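Putative cytoplasmic protein (Enterobacter cloacae, PDB 4HFL) is a type VI secretion effector of the Tae4 amidase family that probably cleaves peptide stems of the peptidoglycan of rival bacteria. Local coordinates at residues P19-G22 / A23-R27; I99-L102 / P103-L106; N148-S151 / D152-F156. All blocks are in the same frame, centred on the assembly; numbering follows the deposited sequence.

Contact 1: residues P19-G22 / A23-R27; sequences PAFG and AAWNR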
loop_
_atom_site.group_PDB
_atom_site.type_symbol
_atom_site.label_atom_id
_atom_site.label_comp_id
_atom_site.label_asym_id
_atom_site.label_seq_id
_atom_site.Cartn_x
_atom_site.Cartn_y
_atom_site.Cartn_z
ATOM N N PRO A 19 -4.617 -12.177 2.612
ATOM C CA PRO A 19 -4.898 -11.789 4.004
ATOM C C PRO A 19 -6.391 -11.590 4.228
ATOM O O PRO A 19 -7.097 -11.161 3.306
ATOM C CB PRO A 19 -4.187 -10.429 4.136
ATOM C CG PRO A 19 -3.193 -10.391 3.052
ATOM C CD PRO A 19 -3.779 -11.184 1.908
ATOM N N ALA A 20 -6.881 -11.914 5.420
ATOM C CA ALA A 20 -8.273 -11.628 5.785
ATOM C C ALA A 20 -8.464 -10.115 5.713
ATOM O O ALA A 20 -7.558 -9.343 6.053
ATOM C CB ALA A 20 -8.589 -12.159 7.192
ATOM N N PHE A 21 -9.614 -9.674 5.230
ATOM C CA PHE A 21 -9.827 -8.242 5.119
ATOM C C PHE A 21 -9.784 -7.570 6.500
ATOM O O PHE A 21 -9.233 -6.481 6.653
ATOM C CB PHE A 21 -11.142 -7.930 4.417
ATOM C CG PHE A 21 -11.381 -6.459 4.268
ATOM C CD1 PHE A 21 -10.657 -5.722 3.339
ATOM C CD2 PHE A 21 -12.298 -5.803 5.075
ATOM C CE1 PHE A 21 -10.871 -4.356 3.202
ATOM C CE2 PHE A 21 -12.512 -4.419 4.929
ATOM C CZ PHE A 21 -11.796 -3.714 3.999
ATOM N N GLY A 22 -10.354 -8.232 7.501
ATOM C CA GLY A 22 -10.413 -7.671 8.840
ATOM C C GLY A 22 -9.030 -7.412 9.397
ATOM O O GLY A 22 -8.743 -6.312 9.863
ATOM N N ALA A 23 -8.167 -8.425 9.342
ATOM C CA ALA A 23 -6.800 -8.313 9.842
ATOM C C ALA A 23 -5.996 -7.207 9.145
ATOM O O ALA A 23 -5.273 -6.429 9.793
ATOM C CB ALA A 23 -6.100 -9.640 9.719
ATOM N N ALA A 24 -6.105 -7.154 7.822
ATOM C CA ALA A 24 -5.444 -6.115 7.059
ATOM C C ALA A 24 -5.962 -4.741 7.507
ATOM O O ALA A 24 -5.186 -3.833 7.797
ATOM C CB ALA A 24 -5.684 -6.346 5.564
ATOM N N TRP A 25 -7.281 -4.608 7.615
ATOM C CA TRP A 25 -7.883 -3.340 8.021
ATOM C C TRP A 25 -7.404 -2.895 9.403
ATOM O O TRP A 25 -7.149 -1.694 9.638
ATOM C CB TRP A 25 -9.413 -3.445 7.997
ATOM C CG TRP A 25 -10.071 -2.108 8.170
ATOM C CD1 TRP A 25 -10.473 -1.527 9.347
ATOM C CD2 TRP A 25 -10.390 -1.168 7.128
ATOM N NE1 TRP A 25 -11.024 -0.286 9.093
ATOM C CE2 TRP A 25 -10.985 -0.048 7.741
ATOM C CE3 TRP A 25 -10.230 -1.171 5.737
ATOM C CZ2 TRP A 25 -11.417 1.052 7.006
ATOM C CZ3 TRP A 25 -10.663 -0.084 5.020
ATOM C CH2 TRP A 25 -11.250 1.009 5.652
ATOM N N ASN A 26 -7.285 -3.867 10.310
ATOM C CA ASN A 26 -6.832 -3.619 11.683
ATOM C C ASN A 26 -5.372 -3.171 11.776
ATOM O O ASN A 26 -5.046 -2.171 12.458
ATOM C CB ASN A 26 -7.058 -4.866 12.553
ATOM C CG ASN A 26 -8.531 -5.162 12.786
ATOM O OD1 ASN A 26 -9.394 -4.312 12.548
ATOM N ND2 ASN A 26 -8.826 -6.369 13.276
ATOM N N ARG A 27 -4.483 -3.896 11.091
ATOM C CA ARG A 27 -3.078 -3.459 11.061
ATOM C C ARG A 27 -2.929 -2.058 10.414
ATOM O O ARG A 27 -2.194 -1.158 10.917
ATOM C CB ARG A 27 -2.184 -4.502 10.359
ATOM C CG ARG A 27 -2.280 -5.940 10.911
ATOM C CD ARG A 27 -1.591 -6.137 12.299
ATOM N NE ARG A 27 -2.396 -5.581 13.387
ATOM C CZ ARG A 27 -3.501 -6.145 13.862
ATOM N NH1 ARG A 27 -3.940 -7.291 13.348
ATOM N NH2 ARG A 27 -4.176 -5.554 14.847
#
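Phe21 and Trp25 sit one helical turn apart and send their rings out side by side, in the same direction. The end of the phenyl ring does the touching: Phe21 CZ lies 3.5 Å from Trp25 CE3, on the six-membered part of the indole. The ring centroids are 5.5 Å apart and the planes are inclined at 38°, the two rings tilted obliquely against each other. Both residues carry CG anti to the backbone N (chi1 -179° for Phe21, -170° for Trp25), and this shared torsion lets the two rings leave the helix together. Beneath them the backbone ties the same two residues, Trp25 N donating to Phe21 O over 2.9 Å. Large aromatics suit this flank because it packs on the rest of the protein: Phe21 is buried against Leu175 and Gln125, while Trp25 leans on Leu144 and Ser151.

The small residues serve other sides of the turn. Ala20 occupies the N-cap position, and its carbonyl O receives Ala24 N at 3.2 Å, the first bond of the series; its methyl meets that of Ala23 loosely, CB to CB 4.4 Å. Ala24 is buried against Val66 and Leu144, where a methyl group fits close to a neighbouring helix and strand. On the exposed side, Gly22 O accepts Asn26 N at 2.9 Å. The Asn26 side chain folds back over the same carbonyl, bringing CG within 3.1 Å of Gly22 O, but its amide makes no hydrogen bond there. Three successive i+4 to i bonds starting from the N-cap mark the first turn of an alpha-helix, here helix 21-30, whose aromatic flank faces the sheet and loops and whose Gly22 and Asn26 face outward.

Contact 2: residues I99-L102 / P103-L106; sequences IAFL and PTVL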
loop_
_atom_site.group_PDB
_atom_site.type_symbol
_atom_site.label_atom_id
_atom_site.label_comp_id
_atom_site.label_asym_id
_atom_site.label_seq_id
_atom_site.Cartn_x
_atom_site.Cartn_y
_atom_site.Cartn_z
ATOM N N ILE A 99 3.743 -1.735 -5.444
ATOM C CA ILE A 99 2.844 -1.960 -6.570
ATOM C C ILE A 99 3.279 -3.179 -7.385
ATOM O O ILE A 99 2.448 -4.018 -7.738
ATOM C CB ILE A 99 2.727 -0.682 -7.452
ATOM C CG1 ILE A 99 1.901 0.393 -6.717
ATOM C CG2 ILE A 99 2.095 -1.000 -8.775
ATOM C CD1 ILE A 99 1.770 1.738 -7.468
ATOM N N ALA A 100 4.575 -3.291 -7.672
ATOM C CA ALA A 100 5.102 -4.471 -8.376
ATOM C C ALA A 100 5.021 -5.743 -7.527
ATOM O O ALA A 100 4.759 -6.832 -8.033
ATOM C CB ALA A 100 6.529 -4.216 -8.825
ATOM N N PHE A 101 5.231 -5.595 -6.223
ATOM C CA PHE A 101 5.274 -6.726 -5.317
ATOM C C PHE A 101 3.929 -7.421 -5.181
ATOM O O PHE A 101 3.864 -8.650 -5.154
ATOM C CB PHE A 101 5.746 -6.267 -3.945
ATOM C CG PHE A 101 5.799 -7.366 -2.919
ATOM C CD1 PHE A 101 6.508 -8.535 -3.167
ATOM C CD2 PHE A 101 5.158 -7.219 -1.696
ATOM C CE1 PHE A 101 6.567 -9.552 -2.211
ATOM C CE2 PHE A 101 5.216 -8.230 -0.727
ATOM C CZ PHE A 101 5.918 -9.393 -0.987
ATOM N N LEU A 102 2.860 -6.638 -5.077
ATOM C CA LEU A 102 1.546 -7.215 -4.780
ATOM C C LEU A 102 1.077 -8.389 -5.676
ATOM O O LEU A 102 0.642 -9.422 -5.155
ATOM C CB LEU A 102 0.491 -6.103 -4.679
ATOM C CG LEU A 102 0.660 -5.341 -3.363
ATOM C CD1 LEU A 102 -0.097 -4.020 -3.374
ATOM C CD2 LEU A 102 0.185 -6.229 -2.207
ATOM N N PRO A 103 1.155 -8.250 -7.015
ATOM C CA PRO A 103 0.680 -9.401 -7.798
ATOM C C PRO A 103 1.546 -10.667 -7.632
ATOM O O PRO A 103 1.048 -11.782 -7.810
ATOM C CB PRO A 103 0.728 -8.891 -9.246
ATOM C CG PRO A 103 1.693 -7.750 -9.229
ATOM C CD PRO A 103 1.510 -7.107 -7.878
ATOM N N THR A 104 2.813 -10.507 -7.264
ATOM C CA THR A 104 3.691 -11.673 -7.128
ATOM C C THR A 104 3.308 -12.530 -5.940
ATOM O O THR A 104 3.716 -13.686 -5.861
ATOM C CB THR A 104 5.167 -11.271 -6.984
ATOM O OG1 THR A 104 5.393 -10.738 -5.673
ATOM C CG2 THR A 104 5.540 -10.221 -8.036
ATOM N N VAL A 105 2.541 -11.962 -5.007
ATOM C CA VAL A 105 2.106 -12.719 -3.826
ATOM C C VAL A 105 0.591 -12.971 -3.768
ATOM O O VAL A 105 0.144 -13.973 -3.205
ATOM C CB VAL A 105 2.640 -12.094 -2.502
ATOM C CG1 VAL A 105 4.144 -12.303 -2.403
ATOM C CG2 VAL A 105 2.307 -10.596 -2.410
ATOM N N LEU A 106 -0.193 -12.092 -4.389
ATOM C CA LEU A 106 -1.649 -12.246 -4.390
ATOM C C LEU A 106 -2.197 -12.882 -5.670
ATOM O O LEU A 106 -3.360 -13.315 -5.700
ATOM C CB LEU A 106 -2.326 -10.891 -4.181
ATOM C CG LEU A 106 -1.880 -10.129 -2.950
ATOM C CD1 LEU A 106 -2.586 -8.772 -2.866
ATOM C CD2 LEU A 106 -2.176 -10.979 -1.698
#
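Leu102 and Leu106 lie side by side on the buried flank of helix 95-106, their methyls CD2 and CD1 meeting at 3.8 Å. Branched leucines suit this place, since both also pack on Trp173 and reach the sheet at Ile129 and Ile127. A second apolar pair lies beside them. Both methyls of Val105 lie on the same side of the Phe101 ring: CG2 stands over its face, 4.2 Å from the centroid, in a CH-pi contact, while CG1 lies beyond the rim, 3.7 Å from Phe101 CE1. Phe101 holds CG anti to its own nitrogen (chi1 179°), which carries the ring along the helix toward Val105; Tyr80 meets it edge-to-face.

Further out the helix is disturbed. Pro103 has no N-H to give, and its ring carbon CD instead abuts Ile99 O at 3.2 Å; the helix kinks here. Leu102 O is gripped twice: Leu106 N reaches it nearly head-on at 2.9 Å, and Val105 N from above the carbonyl plane. At the exposed edge Thr104 OG1 donates to a lone pair of Phe101 O, in the carbonyl plane, at 2.6 Å, whereas Thr104 N gives that oxygen only a weak bond. The proline thus leaves Ile99 O without its usual N-H donor, and Val105 N, the usual i+4 partner of Phe101 O, turns to Leu102 O; beside the i+4 bond of Leu106, i+3 bonds and a side-chain hydroxyl close the helix end.

Contact 3: residues N148-S151 / D152-F156; sequences NICS and DDCHF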
loop_
_atom_site.group_PDB
_atom_site.type_symbol
_atom_site.label_atom_id
_atom_site.label_comp_id
_atom_site.label_asym_id
_atom_site.label_seq_id
_atom_site.Cartn_x
_atom_site.Cartn_y
_atom_site.Cartn_z
ATOM N N ASN A 148 -17.000 1.348 0.542
ATOM C CA ASN A 148 -17.534 2.709 0.678
ATOM C C ASN A 148 -16.445 3.755 0.912
ATOM O O ASN A 148 -16.512 4.885 0.385
ATOM C CB ASN A 148 -18.590 2.758 1.797
ATOM C CG ASN A 148 -19.409 4.033 1.780
ATOM O OD1 ASN A 148 -19.619 4.655 0.727
ATOM N ND2 ASN A 148 -19.877 4.440 2.955
ATOM N N ILE A 149 -15.447 3.387 1.712
ATOM C CA ILE A 149 -14.325 4.285 1.993
ATOM C C ILE A 149 -12.980 3.573 1.807
ATOM O O ILE A 149 -12.907 2.345 1.787
ATOM C CB ILE A 149 -14.385 4.854 3.432
ATOM C CG1 ILE A 149 -14.381 3.729 4.456
ATOM C CG2 ILE A 149 -15.619 5.729 3.611
ATOM C CD1 ILE A 149 -14.023 4.183 5.893
ATOM N N CYS A 150 -11.919 4.356 1.685
ATOM C CA CYS A 150 -10.563 3.823 1.777
ATOM C C CYS A 150 -10.043 3.981 3.194
ATOM O O CYS A 150 -10.538 4.827 3.937
ATOM C CB CYS A 150 -9.631 4.531 0.802
ATOM S SG CYS A 150 -9.987 4.130 -0.916
ATOM N N SER A 151 -9.062 3.161 3.578
ATOM C CA SER A 151 -8.522 3.208 4.938
ATOM C C SER A 151 -7.738 4.487 5.196
ATOM O O SER A 151 -7.517 4.866 6.348
ATOM C CB SER A 151 -7.661 1.978 5.241
ATOM O OG SER A 151 -6.773 1.685 4.180
ATOM N N ASP A 152 -7.304 5.155 4.131
ATOM C CA ASP A 152 -6.751 6.498 4.302
ATOM C C ASP A 152 -7.356 7.507 3.323
ATOM O O ASP A 152 -8.190 8.324 3.717
ATOM C CB ASP A 152 -5.206 6.519 4.332
ATOM C CG ASP A 152 -4.557 5.960 3.063
ATOM O OD1 ASP A 152 -5.247 5.578 2.085
ATOM O OD2 ASP A 152 -3.314 5.931 3.037
ATOM N N ASP A 153 -6.945 7.455 2.062
ATOM C CA ASP A 153 -7.563 8.298 1.045
ATOM C C ASP A 153 -7.735 7.514 -0.250
ATOM O O ASP A 153 -6.831 6.780 -0.663
ATOM C CB ASP A 153 -6.729 9.559 0.788
ATOM C CG ASP A 153 -6.694 10.502 1.984
ATOM O OD1 ASP A 153 -5.695 10.474 2.732
ATOM O OD2 ASP A 153 -7.657 11.278 2.176
ATOM N N CYS A 154 -8.898 7.660 -0.882
ATOM C CA CYS A 154 -9.110 7.103 -2.221
ATOM C C CYS A 154 -8.661 8.091 -3.281
ATOM O O CYS A 154 -8.646 9.304 -3.044
ATOM C CB CYS A 154 -10.584 6.783 -2.451
ATOM S SG CYS A 154 -11.262 5.678 -1.226
ATOM N N HIS A 155 -8.301 7.567 -4.451
ATOM C CA HIS A 155 -7.896 8.404 -5.572
ATOM C C HIS A 155 -8.692 8.038 -6.809
ATOM O O HIS A 155 -8.145 7.559 -7.813
ATOM C CB HIS A 155 -6.384 8.294 -5.795
ATOM C CG HIS A 155 -5.589 8.706 -4.597
ATOM N ND1 HIS A 155 -5.202 10.009 -4.371
ATOM C CD2 HIS A 155 -5.154 7.996 -3.528
ATOM C CE1 HIS A 155 -4.545 10.083 -3.225
ATOM N NE2 HIS A 155 -4.500 8.873 -2.697
ATOM N N PHE A 156 -10.003 8.241 -6.713
ATOM C CA PHE A 156 -10.897 8.054 -7.847
ATOM C C PHE A 156 -10.891 9.333 -8.672
ATOM O O PHE A 156 -10.306 10.337 -8.254
ATOM C CB PHE A 156 -12.315 7.735 -7.360
ATOM C CG PHE A 156 -12.441 6.394 -6.664
ATOM C CD1 PHE A 156 -12.205 5.207 -7.356
ATOM C CD2 PHE A 156 -12.822 6.318 -5.325
ATOM C CE1 PHE A 156 -12.341 3.977 -6.725
ATOM C CE2 PHE A 156 -12.954 5.089 -4.689
ATOM C CZ PHE A 156 -12.714 3.920 -5.387
#
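Cys150 and Cys154 are joined by a disulfide, SG to SG 2.0 Å, that links cysteines four positions apart and closes a ring over three intervening residues. In both cysteines the sulfur lies anti to the carbonyl carbon (chi1 -70° and -56°), and the positive chi3 of 116° gives the bridge a right-handed twist. Inside the loop Cys150 CB faces the backbone, 3.7 Å from Asp153 C and 3.6 Å from Cys154 N. The apolar sulfurs suit this inner side, which rests on Phe130 and Trp145 of the sheet.

The turn of the loop is held by polar groups instead. Ser151 is buried, and its OG is bonded to Thr143 OG1 and to Leu144 N on strand 138-145. The Asp152 carboxylate is held from several sides: OD1 bonds to His141 NE2 and Thr143 OG1 and takes Asp153 N from above the carboxylate plane, while OD2 forms a salt bridge with Arg62. A small hydroxyl and a carboxylate therefore stitch a loop without regular structure onto the strand beside it.

Against this, the outer side is loose. Asp153 is exposed and points its side chain outward, as a charged residue may at a surface, and Ile149 meets the second segment merely through its backbone, Ile149 C lying 4.1 Å from Cys154 SG. No hydrogen bond passes between 148-151 and 152-156; the covalent link joins them directly, while polar bonds to strand 138-145 hold the turn from outside. The crosslink probably restricts the loop that presents Asp152 to His141, a pairing consistent with the histidine and polar third residue of clan CA cysteine peptidases, here an aspartate.

From the N terminus the contacts follow in series; none nests in or crosses another. Contact 1 closes the first turns of helix 21-30, contact 2 the last turns of helix 95-106, and contact 3, by its disulfide, a short covalent loop between strands 138-145 and 166-174. Contact 1 touches both of the others: Pro19 CD packs on Leu106 CD2 of contact 2 at 4.0 Å, and Trp25 CH2 on Ser151 CA of contact 3 at 3.6 Å. Contacts 2 and 3 lie on opposite sides of the chain's centre, their nearest atoms about 10 Å apart. Together they tie the N-terminal helix to the four-stranded sheet, its covering helix and its long loop.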